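VESB protease (Vibrio cholerae, PDB 4LK4) is a secreted trypsin-like protein of the peptidase S1 family that probably acts as a serine endopeptidase, cleaving peptide bonds within proteins. Local coordinates at residues V66-I70 against G81-A86; D34-Q39 against D74-S78; L256-L261 against I346-T350. The protein carries 1 engineered substitution. All blocks are in the same frame, centred on the assembly; numbering follows the deposited sequence.

How the contacts relate
Contacts 1 and 2 lie at the six-stranded barrel of the trypsin-like part of the chain, contact 3 in the eight-stranded mixed sheet of the Ig-like part that follows. The first two are about 11 Å apart between centres and interlock along the sequence: 34-39 comes first, then strand 66-70, then the loop 74-78 and finally 81-86, so contact 2 takes up the loop of the very hairpin that contact 1 zips together. They touch where Ile69 CD1 packs on Ala35 CB at 3.6 Å. Contact 3 closes much later, at the end of the modelled chain, and touches neither, its nearest atoms about 19 Å from contact 1 and about 25 Å from contact 2.

Contact 1 (V66-I70 against G81-A86); sequences VDVII and GERIAA
Backbone bonding between Val66-Ile70 and Gly81-Ala86 makes an antiparallel ladder. Val68 and Ile84 form a hydrogen-bonded pair, with Val68 N to Ile84 O and Ile84 N to Val68 O both 2.8 Å; Ile70 and Glu82 form the next, and Ala86 N gives a further bond to Val66 O. Between these pairs, CA-H...O contacts fill in, the shortest from Arg83 CA to Val68 O at 3.2 Å.

The charged interaction lies on the face that carries Asp67, Ile69, Arg83 and Ala85. Arg83 reaches along it with an extended chain, CG anti to the backbone N (chi1 -175°), and presents its guanidinium side-on: NE and NH2 each stand 3.0 Å from Asp67 OD2. Both bonds are bent and converge on the anti side of that one oxygen, and the carboxylate plane is turned 71° from the guanidinium plane. NH2 also bonds to Ala33 O, which should further limit rotation of the group.

Among apolar contacts, Val66 CG1 meets Ala86 CB at 3.9 Å and Ile69 CG1 lies 4.0 Å from the aliphatic Arg83 CG, while on the other face Ile70 CD1 meets Ile84 CD1 at 4.3 Å, both side chains also resting on Leu109. Strand 25-30 bonds to the far edge of 66-70. Together these strands belong to a six-stranded antiparallel barrel, as in the chymotrypsin fold, with 66-70 and 82-91 as a beta hairpin.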
ATOM      1  N   VAL A  66       1.604   3.999  13.617  1.00 51.27           N
ATOM      2  CA  VAL A  66       0.631   4.561  12.659  1.00 49.29           C
ATOM      3  C   VAL A  66      -0.819   4.274  12.999  1.00 48.11           C
ATOM      4  O   VAL A  66      -1.177   3.131  13.277  1.00 48.01           O
ATOM      5  CB  VAL A  66       0.915   4.069  11.235  1.00 49.36           C
ATOM      6  CG1 VAL A  66      -0.261   4.357  10.292  1.00 48.52           C
ATOM      7  CG2 VAL A  66       2.193   4.725  10.727  1.00 49.65           C
ATOM      8  N   ASP A  67      -1.630   5.336  12.974  1.00 47.01           N
ATOM      9  CA  ASP A  67      -3.083   5.244  12.999  1.00 46.49           C
ATOM     10  C   ASP A  67      -3.619   5.705  11.662  1.00 44.69           C
ATOM     11  O   ASP A  67      -2.934   6.399  10.913  1.00 43.84           O
ATOM     12  CB  ASP A  67      -3.688   6.160  14.055  1.00 47.79           C
ATOM     13  CG  ASP A  67      -3.371   5.734  15.470  1.00 51.03           C
ATOM     14  OD1 ASP A  67      -3.144   4.519  15.681  1.00 54.01           O
ATOM     15  OD2 ASP A  67      -3.348   6.628  16.376  1.00 51.49           O
ATOM     16  N   VAL A  68      -4.866   5.340  11.383  1.00 43.89           N
ATOM     17  CA  VAL A  68      -5.589   5.890  10.264  1.00 42.98           C
ATOM     18  C   VAL A  68      -6.882   6.488  10.780  1.00 42.81           C
ATOM     19  O   VAL A  68      -7.400   6.080  11.828  1.00 44.47           O
ATOM     20  CB  VAL A  68      -5.910   4.836   9.187  1.00 42.75           C
ATOM     21  CG1 VAL A  68      -4.699   3.977   8.923  1.00 42.83           C
ATOM     22  CG2 VAL A  68      -7.111   3.975   9.582  1.00 43.83           C
ATOM     23  N   ILE A  69      -7.383   7.457  10.033  1.00 41.69           N
ATOM     24  CA  ILE A  69      -8.683   8.097  10.327  1.00 42.43           C
ATOM     25  C   ILE A  69      -9.512   8.040   9.071  1.00 40.77           C
ATOM     26  O   ILE A  69      -9.226   8.754   8.120  1.00 39.10           O
ATOM     27  CB  ILE A  69      -8.579   9.558  10.742  1.00 42.57           C
ATOM     28  CG1 ILE A  69      -7.679   9.702  11.957  1.00 43.67           C
ATOM     29  CG2 ILE A  69      -9.980  10.097  11.080  1.00 44.93           C
ATOM     30  CD1 ILE A  69      -7.298  11.140  12.266  1.00 44.15           C
ATOM     31  N   ILE A  70     -10.494   7.147   9.082  1.00 41.03           N
ATOM     32  CA  ILE A  70     -11.348   6.864   7.932  1.00 41.42           C
ATOM     33  C   ILE A  70     -12.472   7.875   7.957  1.00 41.47           C
ATOM     34  O   ILE A  70     -13.100   8.073   8.986  1.00 42.28           O
ATOM     35  CB  ILE A  70     -11.970   5.430   8.024  1.00 42.34           C
ATOM     36  CG1 ILE A  70     -10.864   4.360   8.083  1.00 42.15           C
ATOM     37  CG2 ILE A  70     -12.863   5.137   6.842  1.00 42.21           C
ATOM     38  CD1 ILE A  70     -11.349   2.935   8.122  1.00 42.73           C
ATOM     39  N   GLY A  81     -15.056  10.892  11.534  1.00 57.79           N
ATOM     40  CA  GLY A  81     -14.308   9.684  11.160  1.00 57.83           C
ATOM     41  C   GLY A  81     -13.867   8.766  12.304  1.00 57.99           C
ATOM     42  O   GLY A  81     -13.883   9.173  13.465  1.00 60.78           O
ATOM     43  N   GLU A  82     -13.454   7.543  11.961  1.00 55.70           N
ATOM     44  CA  GLU A  82     -13.000   6.561  12.941  1.00 56.74           C
ATOM     45  C   GLU A  82     -11.493   6.496  12.935  1.00 51.74           C
ATOM     46  O   GLU A  82     -10.884   6.204  11.911  1.00 48.86           O
ATOM     47  CB  GLU A  82     -13.564   5.164  12.649  1.00 61.24           C
ATOM     48  CG  GLU A  82     -15.082   5.112  12.671  1.00 69.30           C
ATOM     49  CD  GLU A  82     -15.681   3.715  12.439  1.00 78.43           C
ATOM     50  OE1 GLU A  82     -14.944   2.693  12.435  1.00 76.52           O
ATOM     51  OE2 GLU A  82     -16.929   3.655  12.273  1.00 86.34           O
ATOM     52  N   ARG A  83     -10.896   6.756  14.084  1.00 49.78           N
ATOM     53  CA  ARG A  83      -9.457   6.619  14.237  1.00 49.36           C
ATOM     54  C   ARG A  83      -9.156   5.201  14.670  1.00 49.14           C
ATOM     55  O   ARG A  83      -9.687   4.753  15.676  1.00 49.95           O
ATOM     56  CB  ARG A  83      -8.925   7.599  15.284  1.00 49.40           C
ATOM     57  CG  ARG A  83      -7.419   7.573  15.386  1.00 48.22           C
ATOM     58  CD  ARG A  83      -6.876   8.868  15.943  1.00 47.26           C
ATOM     59  NE  ARG A  83      -5.436   8.801  16.100  1.00 46.08           N
ATOM     60  CZ  ARG A  83      -4.655   9.833  16.399  1.00 46.68           C
ATOM     61  NH1 ARG A  83      -5.174  11.067  16.541  1.00 47.14           N
ATOM     62  NH2 ARG A  83      -3.341   9.638  16.536  1.00 45.53           N
ATOM     63  N   ILE A  84      -8.331   4.501  13.895  1.00 47.76           N
ATOM     64  CA  ILE A  84      -8.037   3.092  14.147  1.00 48.30           C
ATOM     65  C   ILE A  84      -6.526   2.810  14.012  1.00 47.00           C
ATOM     66  O   ILE A  84      -5.863   3.308  13.109  1.00 45.27           O
ATOM     67  CB  ILE A  84      -8.777   2.214  13.131  1.00 49.63           C
ATOM     68  CG1 ILE A  84     -10.261   2.549  13.133  1.00 51.56           C
ATOM     69  CG2 ILE A  84      -8.599   0.732  13.440  1.00 50.86           C
ATOM     70  CD1 ILE A  84     -11.054   1.636  12.225  1.00 53.03           C
ATOM     71  N   ALA A  85      -5.991   1.961  14.869  1.00 47.48           N
ATOM     72  CA  ALA A  85      -4.565   1.622  14.773  1.00 47.92           C
ATOM     73  C   ALA A  85      -4.239   0.716  13.588  1.00 47.19           C
ATOM     74  O   ALA A  85      -5.021  -0.159  13.212  1.00 47.36           O
ATOM     75  CB  ALA A  85      -4.079   0.961  16.057  1.00 49.33           C
ATOM     76  N   ALA A  86      -3.066   0.935  13.016  1.00 46.14           N
ATOM     77  CA  ALA A  86      -2.536   0.032  12.031  1.00 46.99           C
ATOM     78  C   ALA A  86      -1.974  -1.177  12.776  1.00 50.19           C
ATOM     79  O   ALA A  86      -1.441  -1.035  13.890  1.00 51.10           O
ATOM     80  CB  ALA A  86      -1.457   0.724  11.237  1.00 45.75           C
TER

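Contact 2 (D34-Q39 against D74-S78); sequences DAYQGQ and DLNNS
Tyr36 leans on Leu75 and Asn76 at the place where a short helical turn meets the hairpin loop. Its CB sits close to both, 3.9 Å from Leu75 CB and 3.3 Å from Asn76 OD1. A chi1 of 178° swings the ring away from the backbone N and out past the Asn76 amide, whose OD1 approaches it obliquely. CG is 3.8 Å from Asn76 OD1, and farther along CD2 meets both OD1 and ND2 of Asn76, the latter at 3.7 Å. CE2 only skirts ND2, and the ring and amide planes stand 84° apart. At the tip, OH bonds to Phe151 O, and the Phe151 ring meets that of Tyr36 edge-to-face, giving the phenol a polar and an aromatic hold.

Leu75 fills the inner part of the contact. Its CB rests on Tyr36 CA, its CD1 lies 3.9 Å from Gln39 CG, and its carbonyl O comes 3.3 Å from Ala35 CB. Each backbone has its own local brace: Asp34 OD2 caps the helix through a nearly straight bond from Gln37 N (171°), and Asp74 OD1 accepts from Asn76 N in an Asx turn, within a type I turn from Asp74 to Asn77.

The weak helix 35-38 leads straight into strand 39-46, and the loop 74-78 links strands 66-70 and 82-91; Leu75 and Gln39 both reach Ala27 of strand 25-30, while Leu75 also touches Trp140.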
ATOM      1  N   ASP A  34      -1.835  14.256  18.082  1.00 51.50           N
ATOM      2  CA  ASP A  34      -2.961  15.037  17.606  1.00 52.33           C
ATOM      3  C   ASP A  34      -3.093  14.802  16.088  1.00 48.94           C
ATOM      4  O   ASP A  34      -2.102  14.743  15.364  1.00 46.66           O
ATOM      5  CB  ASP A  34      -2.740  16.526  17.953  1.00 55.45           C
ATOM      6  CG  ASP A  34      -3.712  17.435  17.242  1.00 59.31           C
ATOM      7  OD1 ASP A  34      -4.799  17.642  17.801  1.00 64.54           O
ATOM      8  OD2 ASP A  34      -3.432  17.898  16.100  1.00 60.41           O
ATOM      9  N   ALA A  35      -4.322  14.630  15.617  1.00 48.37           N
ATOM     10  CA  ALA A  35      -4.563  14.222  14.216  1.00 47.36           C
ATOM     11  C   ALA A  35      -4.011  15.225  13.211  1.00 46.46           C
ATOM     12  O   ALA A  35      -3.398  14.833  12.239  1.00 46.80           O
ATOM     13  CB  ALA A  35      -6.055  14.004  13.963  1.00 47.12           C
ATOM     14  N   TYR A  36      -4.219  16.514  13.477  1.00 46.66           N
ATOM     15  CA  TYR A  36      -3.751  17.583  12.599  1.00 46.05           C
ATOM     16  C   TYR A  36      -2.220  17.693  12.591  1.00 47.17           C
ATOM     17  O   TYR A  36      -1.627  17.748  11.517  1.00 49.03           O
ATOM     18  CB  TYR A  36      -4.416  18.910  13.016  1.00 45.13           C
ATOM     19  CG  TYR A  36      -4.017  20.157  12.249  1.00 44.02           C
ATOM     20  CD1 TYR A  36      -3.764  20.123  10.881  1.00 41.59           C
ATOM     21  CD2 TYR A  36      -3.972  21.395  12.885  1.00 44.20           C
ATOM     22  CE1 TYR A  36      -3.427  21.263  10.192  1.00 40.65           C
ATOM     23  CE2 TYR A  36      -3.640  22.536  12.192  1.00 43.62           C
ATOM     24  CZ  TYR A  36      -3.366  22.457  10.844  1.00 42.15           C
ATOM     25  OH  TYR A  36      -3.051  23.604  10.146  1.00 42.24           O
ATOM     26  N   GLN A  37      -1.599  17.745  13.769  1.00 48.89           N
ATOM     27  CA  GLN A  37      -0.127  17.816  13.886  1.00 51.71           C
ATOM     28  C   GLN A  37       0.558  16.560  13.330  1.00 50.54           C
ATOM     29  O   GLN A  37       1.634  16.652  12.756  1.00 50.95           O
ATOM     30  CB  GLN A  37       0.324  17.976  15.353  1.00 56.74           C
ATOM     31  CG  GLN A  37      -0.316  19.151  16.114  1.00 61.18           C
ATOM     32  CD  GLN A  37      -0.020  20.484  15.462  1.00 65.28           C
ATOM     33  OE1 GLN A  37       1.118  20.744  15.079  1.00 71.26           O
ATOM     34  NE2 GLN A  37      -1.044  21.332  15.305  1.00 66.60           N
ATOM     35  N   GLY A  38      -0.065  15.397  13.519  1.00 48.26           N
ATOM     36  CA  GLY A  38       0.549  14.123  13.189  1.00 47.68           C
ATOM     37  C   GLY A  38       0.231  13.595  11.802  1.00 46.24           C
ATOM     38  O   GLY A  38       0.739  12.563  11.410  1.00 43.98           O
ATOM     39  N   GLN A  39      -0.633  14.270  11.044  1.00 46.98           N
ATOM     40  CA  GLN A  39      -1.017  13.730   9.737  1.00 45.31           C
ATOM     41  C   GLN A  39       0.216  13.714   8.841  1.00 43.42           C
ATOM     42  O   GLN A  39       0.936  14.678   8.816  1.00 43.36           O
ATOM     43  CB  GLN A  39      -2.120  14.580   9.125  1.00 45.31           C
ATOM     44  CG  GLN A  39      -2.784  13.943   7.908  1.00 44.76           C
ATOM     45  CD  GLN A  39      -2.233  14.468   6.609  1.00 44.89           C
ATOM     46  OE1 GLN A  39      -1.703  15.561   6.560  1.00 46.64           O
ATOM     47  NE2 GLN A  39      -2.390  13.704   5.538  1.00 45.00           N
ATOM     48  N   ASP A  74     -12.120  17.450   8.793  1.00 42.01           N
ATOM     49  CA  ASP A  74     -11.418  18.513   9.558  1.00 42.23           C
ATOM     50  C   ASP A  74     -10.544  17.797  10.569  1.00 42.97           C
ATOM     51  O   ASP A  74     -11.048  17.216  11.545  1.00 44.51           O
ATOM     52  CB  ASP A  74     -12.410  19.396  10.279  1.00 43.36           C
ATOM     53  CG  ASP A  74     -11.755  20.459  11.188  1.00 44.33           C
ATOM     54  OD1 ASP A  74     -10.519  20.376  11.403  1.00 42.10           O
ATOM     55  OD2 ASP A  74     -12.529  21.357  11.701  1.00 43.64           O
ATOM     56  N   LEU A  75      -9.234  17.815  10.349  1.00 41.71           N
ATOM     57  CA  LEU A  75      -8.363  17.007  11.208  1.00 42.54           C
ATOM     58  C   LEU A  75      -8.413  17.430  12.680  1.00 43.55           C
ATOM     59  O   LEU A  75      -8.094  16.628  13.543  1.00 45.04           O
ATOM     60  CB  LEU A  75      -6.920  16.979  10.684  1.00 41.51           C
ATOM     61  CG  LEU A  75      -6.766  16.332   9.304  1.00 40.16           C
ATOM     62  CD1 LEU A  75      -5.472  16.716   8.666  1.00 40.14           C
ATOM     63  CD2 LEU A  75      -6.828  14.842   9.380  1.00 40.81           C
ATOM     64  N   ASN A  76      -8.817  18.666  12.958  1.00 44.03           N
ATOM     65  CA  ASN A  76      -8.971  19.140  14.327  1.00 46.34           C
ATOM     66  C   ASN A  76     -10.275  18.720  15.024  1.00 47.57           C
ATOM     67  O   ASN A  76     -10.514  19.097  16.176  1.00 47.91           O
ATOM     68  CB  ASN A  76      -8.868  20.665  14.355  1.00 47.68           C
ATOM     69  CG  ASN A  76      -7.465  21.158  14.564  1.00 48.19           C
ATOM     70  OD1 ASN A  76      -6.599  20.437  15.043  1.00 49.55           O
ATOM     71  ND2 ASN A  76      -7.233  22.396  14.209  1.00 49.91           N
ATOM     72  N   ASN A  77     -11.124  17.982  14.323  1.00 47.79           N
ATOM     73  CA  ASN A  77     -12.402  17.594  14.856  1.00 50.66           C
ATOM     74  C   ASN A  77     -12.400  16.098  15.052  1.00 52.70           C
ATOM     75  O   ASN A  77     -12.733  15.353  14.120  1.00 52.39           O
ATOM     76  CB  ASN A  77     -13.496  18.002  13.869  1.00 51.51           C
ATOM     77  CG  ASN A  77     -14.918  17.716  14.385  1.00 52.74           C
ATOM     78  OD1 ASN A  77     -15.135  16.864  15.253  1.00 53.43           O
ATOM     79  ND2 ASN A  77     -15.886  18.437  13.837  1.00 52.68           N
ATOM     80  N   SER A  78     -12.038  15.648  16.253  1.00 55.86           N
ATOM     81  CA  SER A  78     -11.881  14.211  16.505  1.00 58.09           C
ATOM     82  C   SER A  78     -13.204  13.426  16.507  1.00 59.34           C
ATOM     83  O   SER A  78     -13.198  12.229  16.598  1.00 62.93           O
ATOM     84  CB  SER A  78     -11.098  13.963  17.798  1.00 59.76           C
ATOM     85  OG  SER A  78     -11.856  14.350  18.927  1.00 64.18           O
TER

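Contact 3 (L256-L261 against I346-T350); sequences LGIRPL and IQLDT
Leu256 and Leu348 meet in the Ig-like domain, where strands 248-258 and 338-349 run parallel, the parallel pairing in an otherwise antiparallel mixed sheet. Three backbone bonds join the segments: Leu256 N to Gln347 O, Asp349 N to Gly257 O and Arg259 N to Asp349 O. In the middle one the donor sits well above the carbonyl plane, 46° out of it.

Leu256 CB faces Leu348 CB at 4.2 Å; Leu348 has CG between its backbone N and carbonyl carbon (chi1 60°) and packs onto Tyr325 and Val317. Ile258 lays CG2 alongside Asp349 O, 3.6 Å away. Arg259, bent at chi2 (-85°), folds back over the end of the strand, bringing NE 3.2 Å from Leu256 O and one guanidinium face against Leu256 CD1, which stands over its centre.

Thr350, the last modelled residue, turns OG1 to bond with His321 O and Arg323 N. Its CG2, anti to the carbonyl carbon, points instead to the opposite segment and lies 3.3 Å from Arg259 O; the Leu261 side chain crosses that of Thr350 at about a right angle, Leu261 CD1 4.0 Å from Thr350 CB.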
ATOM      1  N   LEU A 256      16.671  -6.588   8.501  1.00 67.19           N
ATOM      2  CA  LEU A 256      17.565  -6.527   9.635  1.00 71.18           C
ATOM      3  C   LEU A 256      18.608  -5.450   9.481  1.00 72.52           C
ATOM      4  O   LEU A 256      19.422  -5.265  10.366  1.00 75.22           O
ATOM      5  CB  LEU A 256      18.259  -7.865   9.836  1.00 73.81           C
ATOM      6  CG  LEU A 256      17.300  -9.049   9.862  1.00 75.45           C
ATOM      7  CD1 LEU A 256      18.020 -10.232  10.455  1.00 77.12           C
ATOM      8  CD2 LEU A 256      16.007  -8.762  10.628  1.00 76.32           C
ATOM      9  N   GLY A 257      18.601  -4.756   8.350  1.00 73.16           N
ATOM     10  CA  GLY A 257      19.515  -3.646   8.140  1.00 73.99           C
ATOM     11  C   GLY A 257      20.929  -4.171   8.173  1.00 77.22           C
ATOM     12  O   GLY A 257      21.169  -5.330   7.829  1.00 73.93           O
ATOM     13  N   ILE A 258      21.861  -3.332   8.613  1.00 81.68           N
ATOM     14  CA  ILE A 258      23.287  -3.690   8.556  1.00 84.92           C
ATOM     15  C   ILE A 258      23.622  -4.660   9.682  1.00 81.94           C
ATOM     16  O   ILE A 258      23.178  -4.474  10.811  1.00 79.67           O
ATOM     17  CB  ILE A 258      24.201  -2.437   8.546  1.00 88.28           C
ATOM     18  CG1 ILE A 258      23.785  -1.528   7.363  1.00 88.87           C
ATOM     19  CG2 ILE A 258      25.670  -2.851   8.452  1.00 89.56           C
ATOM     20  CD1 ILE A 258      24.748  -0.409   7.025  1.00 92.92           C
ATOM     21  N   ARG A 259      24.355  -5.717   9.345  1.00 80.37           N
ATOM     22  CA  ARG A 259      24.644  -6.798  10.291  1.00 83.07           C
ATOM     23  C   ARG A 259      26.075  -7.299  10.107  1.00 84.66           C
ATOM     24  O   ARG A 259      26.637  -7.129   9.016  1.00 85.47           O
ATOM     25  CB  ARG A 259      23.657  -7.959  10.115  1.00 82.30           C
ATOM     26  CG  ARG A 259      22.237  -7.639  10.549  1.00 82.10           C
ATOM     27  CD  ARG A 259      21.989  -7.845  12.036  1.00 84.67           C
ATOM     28  NE  ARG A 259      20.667  -7.333  12.414  1.00 84.87           N
ATOM     29  CZ  ARG A 259      19.829  -7.891  13.299  1.00 87.96           C
ATOM     30  NH1 ARG A 259      20.129  -9.014  13.950  1.00 90.18           N
ATOM     31  NH2 ARG A 259      18.655  -7.306  13.533  1.00 89.81           N
ATOM     32  N   PRO A 260      26.671  -7.903  11.172  1.00 85.40           N
ATOM     33  CA  PRO A 260      27.953  -8.592  10.973  1.00 86.95           C
ATOM     34  C   PRO A 260      27.742  -9.939  10.282  1.00 85.69           C
ATOM     35  O   PRO A 260      26.600 -10.427  10.168  1.00 84.59           O
ATOM     36  CB  PRO A 260      28.457  -8.827  12.405  1.00 87.42           C
ATOM     37  CG  PRO A 260      27.215  -9.001  13.207  1.00 86.90           C
ATOM     38  CD  PRO A 260      26.087  -8.256  12.487  1.00 85.24           C
ATOM     39  N   LEU A 261      28.840 -10.529   9.823  1.00 86.33           N
ATOM     40  CA  LEU A 261      28.808 -11.883   9.305  1.00 86.48           C
ATOM     41  C   LEU A 261      28.253 -12.831  10.378  1.00 85.56           C
ATOM     42  O   LEU A 261      28.410 -12.580  11.576  1.00 85.69           O
ATOM     43  CB  LEU A 261      30.216 -12.315   8.851  1.00 90.97           C
ATOM     44  CG  LEU A 261      30.567 -12.045   7.373  1.00 92.18           C
ATOM     45  CD1 LEU A 261      30.399 -10.578   6.994  1.00 90.37           C
ATOM     46  CD2 LEU A 261      31.981 -12.525   7.061  1.00 94.37           C
ATOM     47  N   ILE A 346      13.278 -11.598   3.944  1.00 51.40           N
ATOM     48  CA  ILE A 346      14.297 -11.356   4.922  1.00 52.85           C
ATOM     49  C   ILE A 346      15.432 -10.673   4.192  1.00 54.31           C
ATOM     50  O   ILE A 346      15.829 -11.067   3.105  1.00 55.18           O
ATOM     51  CB  ILE A 346      14.763 -12.650   5.602  1.00 54.24           C
ATOM     52  CG1 ILE A 346      15.719 -12.337   6.726  1.00 56.16           C
ATOM     53  CG2 ILE A 346      15.432 -13.610   4.622  1.00 55.60           C
ATOM     54  CD1 ILE A 346      15.872 -13.492   7.671  1.00 58.07           C
ATOM     55  N   GLN A 347      15.947  -9.636   4.802  1.00 55.81           N
ATOM     56  CA  GLN A 347      16.896  -8.796   4.151  1.00 58.51           C
ATOM     57  C   GLN A 347      17.884  -8.289   5.174  1.00 60.82           C
ATOM     58  O   GLN A 347      17.507  -8.028   6.321  1.00 60.77           O
ATOM     59  CB  GLN A 347      16.168  -7.609   3.536  1.00 58.38           C
ATOM     60  CG  GLN A 347      17.082  -6.623   2.838  1.00 60.95           C
ATOM     61  CD  GLN A 347      16.316  -5.617   1.982  1.00 61.44           C
ATOM     62  OE1 GLN A 347      15.113  -5.756   1.738  1.00 59.87           O
ATOM     63  NE2 GLN A 347      17.021  -4.595   1.526  1.00 63.70           N
ATOM     64  N   LEU A 348      19.127  -8.115   4.724  1.00 63.25           N
ATOM     65  CA  LEU A 348      20.224  -7.608   5.539  1.00 66.26           C
ATOM     66  C   LEU A 348      21.398  -7.220   4.656  1.00 69.21           C
ATOM     67  O   LEU A 348      21.429  -7.533   3.467  1.00 68.14           O
ATOM     68  CB  LEU A 348      20.665  -8.673   6.538  1.00 67.56           C
ATOM     69  CG  LEU A 348      21.165  -9.983   5.930  1.00 67.56           C
ATOM     70  CD1 LEU A 348      22.659 -10.092   6.155  1.00 71.95           C
ATOM     71  CD2 LEU A 348      20.463 -11.155   6.581  1.00 66.66           C
ATOM     72  N   ASP A 349      22.372  -6.539   5.243  1.00 74.10           N
ATOM     73  CA  ASP A 349      23.510  -6.044   4.474  1.00 78.22           C
ATOM     74  C   ASP A 349      24.809  -6.125   5.273  1.00 81.05           C
ATOM     75  O   ASP A 349      24.819  -5.768   6.458  1.00 82.51           O
ATOM     76  CB  ASP A 349      23.248  -4.600   4.035  1.00 78.10           C
ATOM     77  CG  ASP A 349      24.096  -4.188   2.843  1.00 81.52           C
ATOM     78  OD1 ASP A 349      25.270  -4.601   2.730  1.00 84.14           O
ATOM     79  OD2 ASP A 349      23.576  -3.439   1.991  1.00 85.31           O
ATOM     80  N   THR A 350      25.891  -6.545   4.596  1.00 83.28           N
ATOM     81  CA  THR A 350      27.237  -6.689   5.202  1.00 87.31           C
ATOM     82  C   THR A 350      28.333  -5.941   4.402  1.00 90.66           C
ATOM     83  O   THR A 350      28.104  -5.481   3.269  1.00 89.89           O
ATOM     84  CB  THR A 350      27.628  -8.192   5.341  1.00 87.27           C
ATOM     85  OG1 THR A 350      27.613  -8.820   4.056  1.00 86.65           O
ATOM     86  CG2 THR A 350      26.653  -8.969   6.249  1.00 84.21           C
TER